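Local coordinates for acetyltransferase, GNAT family (Streptococcus agalactiae 2603V/R, PDB 2Q7B), which probably transfers an acetyl group to an amino group, as a member of the GNAT family of N-acetyltransferases, at residues A[20-25]-A[72-77]; A[148-153]-A[174-179]. All coordinates share one frame; numbering follows the deposited sequence. Where two conformers were deposited one is given.

Interaction 1: A[20-25]-A[72-77]; sequences MEIKEY and QFWIAL
E21 and L77, like K23 and I75, form antiparallel hydrogen-bonded pairs that join strand 20-24, at one border of the GNAT sheet within the chain, to strand 72-78. The bond from L77 N to E21 O is nearly straight, 174° at the hydrogen and 2.7 Å long, and Y25 N to F73 O (2.8 Å) carries the pairing just past the end of strand 20-24. The side chain of K23 shows how neighbours on one face share a surface. From CB, CG sits between the backbone N and the carbonyl carbon (chi1 65°), and the extended chain passes obliquely by L77. K23 CG, CD and CE pass L77 CD1 in turn, CE closest at 3.6 Å, and K23 NZ ends in a long salt bridge, 3.6 Å from E21 OE2. On the other face, I22 CG1 meets the methyl of A76 and I22 CG2 meets W74 CB; helix 114-128 covers this side, the rings of F125 and W74 meeting edge-to-face. At the far end the E24 carboxylate stacks on the Q72 amide, the planes 13° apart. Q72 OE1, also bonded to Q67 NE2, accepts a hydrogen bond from F73 N at 2.9 Å.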
loop_
_atom_site.group_PDB
_atom_site.type_symbol
_atom_site.label_atom_id
_atom_site.label_comp_id
_atom_site.label_asym_id
_atom_site.label_seq_id
_atom_site.Cartn_x
_atom_site.Cartn_y
_atom_site.Cartn_z
HETATM N N MSE A 20 6.071 -21.314 10.234
HETATM C CA MSE A 20 4.989 -20.828 9.423
HETATM C C MSE A 20 3.675 -20.952 10.171
HETATM O O MSE A 20 3.465 -21.921 10.894
HETATM C CB MSE A 20 5.008 -21.681 8.164
HETATM C CG MSE A 20 4.397 -21.088 6.966
HETATM SE SE MSE A 20 5.492 -21.554 5.417
HETATM C CE MSE A 20 4.525 -20.485 4.306
ATOM N N GLU A 21 2.806 -19.957 10.009
ATOM C CA GLU A 21 1.497 -19.962 10.651
ATOM C C GLU A 21 0.506 -19.152 9.843
ATOM O O GLU A 21 0.900 -18.245 9.135
ATOM C CB GLU A 21 1.552 -19.430 12.078
ATOM C CG GLU A 21 2.164 -18.052 12.255
ATOM C CD GLU A 21 1.946 -17.470 13.671
ATOM O OE1 GLU A 21 1.206 -18.082 14.495
ATOM O OE2 GLU A 21 2.509 -16.372 13.941
ATOM N N ILE A 22 -0.767 -19.523 9.912
ATOM C CA ILE A 22 -1.832 -18.779 9.267
ATOM C C ILE A 22 -2.684 -18.260 10.393
ATOM O O ILE A 22 -3.041 -19.011 11.289
ATOM C CB ILE A 22 -2.704 -19.655 8.354
ATOM C CG1 ILE A 22 -1.895 -20.086 7.124
ATOM C CG2 ILE A 22 -3.986 -18.904 7.943
ATOM C CD1 ILE A 22 -2.549 -21.194 6.337
ATOM N N LYS A 23 -3.005 -16.974 10.371
ATOM C CA LYS A 23 -3.855 -16.430 11.405
ATOM C C LYS A 23 -4.729 -15.296 10.947
ATOM O O LYS A 23 -4.514 -14.728 9.895
ATOM C CB LYS A 23 -3.022 -16.060 12.629
ATOM C CG LYS A 23 -2.007 -14.962 12.494
ATOM C CD LYS A 23 -1.170 -14.978 13.785
ATOM C CE LYS A 23 -0.436 -13.678 14.060
ATOM N NZ LYS A 23 0.397 -13.789 15.298
ATOM N N GLU A 24 -5.755 -15.004 11.745
ATOM C CA GLU A 24 -6.678 -13.923 11.446
ATOM C C GLU A 24 -5.930 -12.601 11.514
ATOM O O GLU A 24 -5.080 -12.418 12.383
ATOM C CB GLU A 24 -7.852 -13.938 12.426
ATOM C CG GLU A 24 -8.749 -15.152 12.228
ATOM C CD GLU A 24 -9.753 -15.365 13.346
ATOM O OE1 GLU A 24 -9.974 -14.438 14.167
ATOM O OE2 GLU A 24 -10.324 -16.479 13.388
ATOM N N TYR A 25 -6.220 -11.698 10.581
ATOM C CA TYR A 25 -5.562 -10.396 10.554
ATOM C C TYR A 25 -5.872 -9.589 11.839
ATOM O O TYR A 25 -6.959 -9.690 12.397
ATOM C CB TYR A 25 -5.957 -9.597 9.291
ATOM C CG TYR A 25 -5.312 -8.225 9.244
ATOM C CD1 TYR A 25 -4.036 -8.051 8.707
ATOM C CD2 TYR A 25 -5.959 -7.105 9.775
ATOM C CE1 TYR A 25 -3.412 -6.802 8.701
ATOM C CE2 TYR A 25 -5.345 -5.841 9.751
ATOM C CZ TYR A 25 -4.061 -5.707 9.219
ATOM O OH TYR A 25 -3.426 -4.472 9.213
ATOM N N GLN A 72 -14.026 -12.629 7.226
ATOM C CA GLN A 72 -12.766 -12.843 7.879
ATOM C C GLN A 72 -11.651 -12.587 6.874
ATOM O O GLN A 72 -11.889 -12.519 5.660
ATOM C CB GLN A 72 -12.751 -14.250 8.514
ATOM C CG GLN A 72 -11.615 -14.529 9.474
ATOM C CD GLN A 72 -11.429 -13.433 10.485
ATOM O OE1 GLN A 72 -10.611 -12.533 10.283
ATOM N NE2 GLN A 72 -12.213 -13.460 11.539
ATOM N N PHE A 73 -10.454 -12.347 7.396
ATOM C CA PHE A 73 -9.278 -12.082 6.589
ATOM C C PHE A 73 -8.116 -12.790 7.271
ATOM O O PHE A 73 -7.852 -12.548 8.441
ATOM C CB PHE A 73 -9.008 -10.576 6.470
ATOM C CG PHE A 73 -8.086 -10.207 5.325
ATOM C CD1 PHE A 73 -6.731 -10.520 5.360
ATOM C CD2 PHE A 73 -8.572 -9.533 4.215
ATOM C CE1 PHE A 73 -5.894 -10.187 4.292
ATOM C CE2 PHE A 73 -7.751 -9.193 3.169
ATOM C CZ PHE A 73 -6.405 -9.536 3.199
ATOM N N TRP A 74 -7.429 -13.670 6.538
ATOM C CA TRP A 74 -6.296 -14.398 7.090
ATOM C C TRP A 74 -4.984 -14.042 6.415
ATOM O O TRP A 74 -4.927 -13.808 5.214
ATOM C CB TRP A 74 -6.474 -15.913 6.945
ATOM C CG TRP A 74 -7.670 -16.501 7.656
ATOM C CD1 TRP A 74 -7.702 -17.025 8.913
ATOM C CD2 TRP A 74 -9.004 -16.627 7.137
ATOM N NE1 TRP A 74 -8.956 -17.477 9.205
ATOM C CE2 TRP A 74 -9.778 -17.251 8.136
ATOM C CE3 TRP A 74 -9.616 -16.278 5.918
ATOM C CZ2 TRP A 74 -11.133 -17.536 7.964
ATOM C CZ3 TRP A 74 -10.946 -16.570 5.739
ATOM C CH2 TRP A 74 -11.700 -17.192 6.764
ATOM N N ILE A 75 -3.924 -14.061 7.204
ATOM C CA ILE A 75 -2.584 -13.889 6.675
ATOM C C ILE A 75 -1.711 -15.105 7.036
ATOM O O ILE A 75 -1.814 -15.657 8.129
ATOM C CB ILE A 75 -1.898 -12.566 7.148
ATOM C CG1 ILE A 75 -1.941 -12.454 8.688
ATOM C CG2 ILE A 75 -2.518 -11.355 6.443
ATOM C CD1 ILE A 75 -1.227 -11.240 9.250
ATOM N N ALA A 76 -0.878 -15.525 6.083
ATOM C CA ALA A 76 0.113 -16.567 6.319
ATOM C C ALA A 76 1.398 -15.845 6.621
ATOM O O ALA A 76 1.803 -14.938 5.878
ATOM C CB ALA A 76 0.303 -17.441 5.107
ATOM N N LEU A 77 2.062 -16.270 7.685
ATOM C CA LEU A 77 3.310 -15.677 8.110
ATOM C C LEU A 77 4.438 -16.702 8.108
ATOM O O LEU A 77 4.256 -17.809 8.597
ATOM C CB LEU A 77 3.141 -15.146 9.527
ATOM C CG LEU A 77 2.035 -14.109 9.714
ATOM C CD1 LEU A 77 1.601 -14.022 11.141
ATOM C CD2 LEU A 77 2.506 -12.774 9.226
#

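Interaction 2: A[148-153]-A[174-179]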
loop_
_atom_site.group_PDB
_atom_site.type_symbol
_atom_site.label_atom_id
_atom_site.label_comp_id
_atom_site.label_asym_id
_atom_site.label_seq_id
_atom_site.Cartn_x
_atom_site.Cartn_y
_atom_site.Cartn_z
ATOM N N PHE A 148 -5.729 -24.769 -10.118
ATOM C CA PHE A 148 -5.722 -24.799 -8.658
ATOM C C PHE A 148 -7.166 -24.782 -8.120
ATOM O O PHE A 148 -7.511 -25.633 -7.307
ATOM C CB PHE A 148 -4.890 -23.635 -8.049
ATOM C CG PHE A 148 -4.990 -23.556 -6.548
ATOM C CD1 PHE A 148 -4.153 -24.309 -5.747
ATOM C CD2 PHE A 148 -5.964 -22.781 -5.940
ATOM C CE1 PHE A 148 -4.272 -24.271 -4.364
ATOM C CE2 PHE A 148 -6.087 -22.761 -4.565
ATOM C CZ PHE A 148 -5.235 -23.507 -3.782
ATOM N N TYR A 149 -7.994 -23.840 -8.583
ATOM C CA TYR A 149 -9.405 -23.757 -8.138
ATOM C C TYR A 149 -10.229 -24.992 -8.478
ATOM O O TYR A 149 -11.036 -25.417 -7.675
ATOM C CB TYR A 149 -10.132 -22.512 -8.674
ATOM C CG TYR A 149 -9.604 -21.203 -8.124
ATOM C CD1 TYR A 149 -9.623 -20.939 -6.763
ATOM C CD2 TYR A 149 -9.106 -20.228 -8.973
ATOM C CE1 TYR A 149 -9.131 -19.756 -6.268
ATOM C CE2 TYR A 149 -8.603 -19.052 -8.496
ATOM C CZ TYR A 149 -8.616 -18.812 -7.146
ATOM O OH TYR A 149 -8.132 -17.602 -6.694
ATOM N N GLU A 150 -10.024 -25.557 -9.653
ATOM C CA GLU A 150 -10.749 -26.761 -10.067
ATOM C C GLU A 150 -10.398 -27.970 -9.190
ATOM O O GLU A 150 -11.268 -28.810 -8.899
ATOM C CB GLU A 150 -10.511 -27.026 -11.554
ATOM C CG GLU A 150 -11.206 -25.979 -12.429
ATOM C CD GLU A 150 -10.686 -25.913 -13.850
ATOM O OE1 GLU A 150 -9.929 -26.815 -14.282
ATOM O OE2 GLU A 150 -11.045 -24.933 -14.537
ATOM N N ASN A 151 -9.128 -28.028 -8.761
ATOM C CA ASN A 151 -8.635 -29.054 -7.824
ATOM C C ASN A 151 -9.143 -28.842 -6.389
ATOM O O ASN A 151 -8.997 -29.730 -5.561
ATOM C CB ASN A 151 -7.098 -29.127 -7.806
ATOM C CG ASN A 151 -6.517 -29.813 -9.030
ATOM O OD1 ASN A 151 -5.641 -29.260 -9.692
ATOM N ND2 ASN A 151 -6.992 -31.022 -9.332
ATOM N N GLN A 152 -9.704 -27.671 -6.077
ATOM C CA GLN A 152 -10.316 -27.449 -4.772
ATOM C C GLN A 152 -11.823 -27.646 -4.912
ATOM O O GLN A 152 -12.562 -27.320 -3.994
ATOM C CB GLN A 152 -10.031 -26.044 -4.222
ATOM C CG GLN A 152 -8.568 -25.548 -4.276
ATOM C CD GLN A 152 -7.553 -26.591 -3.832
ATOM O OE1 GLN A 152 -7.738 -27.270 -2.816
ATOM N NE2 GLN A 152 -6.462 -26.720 -4.596
ATOM N N GLY A 153 -12.272 -28.160 -6.066
ATOM C CA GLY A 153 -13.681 -28.419 -6.326
ATOM C C GLY A 153 -14.544 -27.299 -6.888
ATOM O O GLY A 153 -15.766 -27.433 -6.869
ATOM N N ARG A 174 -12.828 -14.750 -15.031
ATOM C CA ARG A 174 -13.771 -15.869 -14.995
ATOM C C ARG A 174 -14.358 -15.957 -13.616
ATOM O O ARG A 174 -13.651 -15.698 -12.636
ATOM C CB ARG A 174 -13.058 -17.200 -15.175
ATOM C CG ARG A 174 -12.335 -17.361 -16.433
ATOM C CD ARG A 174 -11.888 -18.787 -16.557
ATOM N NE ARG A 174 -11.165 -18.981 -17.801
ATOM C CZ ARG A 174 -10.726 -20.156 -18.228
ATOM N NH1 ARG A 174 -10.921 -21.256 -17.508
ATOM N NH2 ARG A 174 -10.073 -20.229 -19.381
ATOM N N ILE A 175 -15.628 -16.355 -13.542
ATOM C CA ILE A 175 -16.307 -16.551 -12.274
ATOM C C ILE A 175 -16.395 -18.063 -12.007
ATOM O O ILE A 175 -16.767 -18.841 -12.890
ATOM C CB ILE A 175 -17.706 -15.836 -12.218
ATOM C CG1 ILE A 175 -17.559 -14.322 -12.067
ATOM C CG2 ILE A 175 -18.485 -16.230 -10.966
ATOM C CD1 ILE A 175 -16.843 -13.614 -13.146
ATOM N N TYR A 176 -16.019 -18.451 -10.789
ATOM C CA TYR A 176 -16.039 -19.840 -10.301
ATOM C C TYR A 176 -16.950 -19.978 -9.063
ATOM O O TYR A 176 -17.094 -19.031 -8.283
ATOM C CB TYR A 176 -14.618 -20.293 -9.931
ATOM C CG TYR A 176 -13.776 -20.731 -11.102
ATOM C CD1 TYR A 176 -13.886 -22.013 -11.596
ATOM C CD2 TYR A 176 -12.868 -19.871 -11.702
ATOM C CE1 TYR A 176 -13.135 -22.437 -12.668
ATOM C CE2 TYR A 176 -12.107 -20.283 -12.782
ATOM C CZ TYR A 176 -12.250 -21.574 -13.262
ATOM O OH TYR A 176 -11.505 -22.020 -14.327
ATOM N N VAL A 177 -17.541 -21.157 -8.888
ATOM C CA VAL A 177 -18.440 -21.421 -7.759
ATOM C C VAL A 177 -18.212 -22.817 -7.164
ATOM O O VAL A 177 -17.879 -23.762 -7.885
ATOM C CB VAL A 177 -19.932 -21.258 -8.174
ATOM C CG1 VAL A 177 -20.327 -22.266 -9.260
ATOM C CG2 VAL A 177 -20.851 -21.381 -6.966
ATOM N N LYS A 178 -18.385 -22.929 -5.848
ATOM C CA LYS A 178 -18.247 -24.197 -5.128
ATOM C C LYS A 178 -19.422 -24.308 -4.156
ATOM O O LYS A 178 -19.568 -23.477 -3.254
ATOM C CB LYS A 178 -16.924 -24.248 -4.360
ATOM C CG LYS A 178 -16.671 -25.541 -3.561
ATOM C CD LYS A 178 -15.362 -25.418 -2.768
ATOM C CE LYS A 178 -15.113 -26.563 -1.790
ATOM N NZ LYS A 178 -14.866 -27.852 -2.491
ATOM N N LEU A 179 -20.258 -25.327 -4.344
ATOM C CA LEU A 179 -21.407 -25.574 -3.456
ATOM C C LEU A 179 -20.954 -26.484 -2.318
ATOM O O LEU A 179 -20.336 -27.523 -2.572
ATOM C CB LEU A 179 -22.581 -26.212 -4.217
ATOM C CG LEU A 179 -23.125 -25.419 -5.414
ATOM C CD1 LEU A 179 -24.360 -26.071 -6.007
ATOM C CD2 LEU A 179 -23.454 -23.987 -5.022
#
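Between E150 and G153 the backbone makes a type I turn that closes on G153 at positive phi, and the carbonyl of Q152, just before the glycine, receives K178 of strand 173-179. K178 reaches it with CG anti to the backbone N and the chain extended as far as CE; the bend at chi4, 67°, then swings NZ onto the carbonyl oxygen. The bond from K178 NZ to Q152 O is 2.8 Å long, with the donor tilted somewhat from the carbonyl plane, and F119 and M123 of helix 114-128 touch the lysine side chain. The glycine is the C-prime residue of a Schellman motif ending helix 143-150: G153 N bonds back to E150 O at 3.1 Å, and F154 N to Y149 O. Q152 NE2 reaches back to F148, lying over one face of its ring, offset toward the rim, and donates to F148 O at 3.1 Å. This is the part of the GNAT fold where the last helix returns to the sheet through strand 155-157, which borders strand 173-179. A second link is made at the hydroxyl of Y176. The CB of Y176 leaves its strand toward 148-153, and E150 OE2 lies at the edge of the Y176 ring, near its plane. Y176 OH donates to E150 OE2 (3.0 Å), meeting that oxygen on its anti side, 24° out of the carboxylate plane. Carboxylate and ring planes stand 52° apart. R174 NH1 gives Y176 OH a weak bond of 3.3 Å, and the guanidinium may thereby polarise the hydroxyl toward E150.

Overall arrangement
Both contacts draw on the same mixed sheet, yet they lie on opposite sides of the chain's centre, about 22 Å apart between centres and about 11 Å between nearest atoms. They come in series along the chain: interaction 1 closes before interaction 2 opens. Interaction 1 pairs strand 20-24, outermost within the chain, with its neighbour 72-78, while interaction 2 sets the end of helix 143-150 against strand 173-179, next to the other outermost strand of the chain, 155-157. Strands 81-90, 95-103 and 133-139 separate the two sites within the sheet. Helix 114-128 touches side chains of both. The first contact fixes the N-terminal strand to the sheet and the second ties the last helix to the C-terminal strand, so both ends of the chain are joined to one sheet.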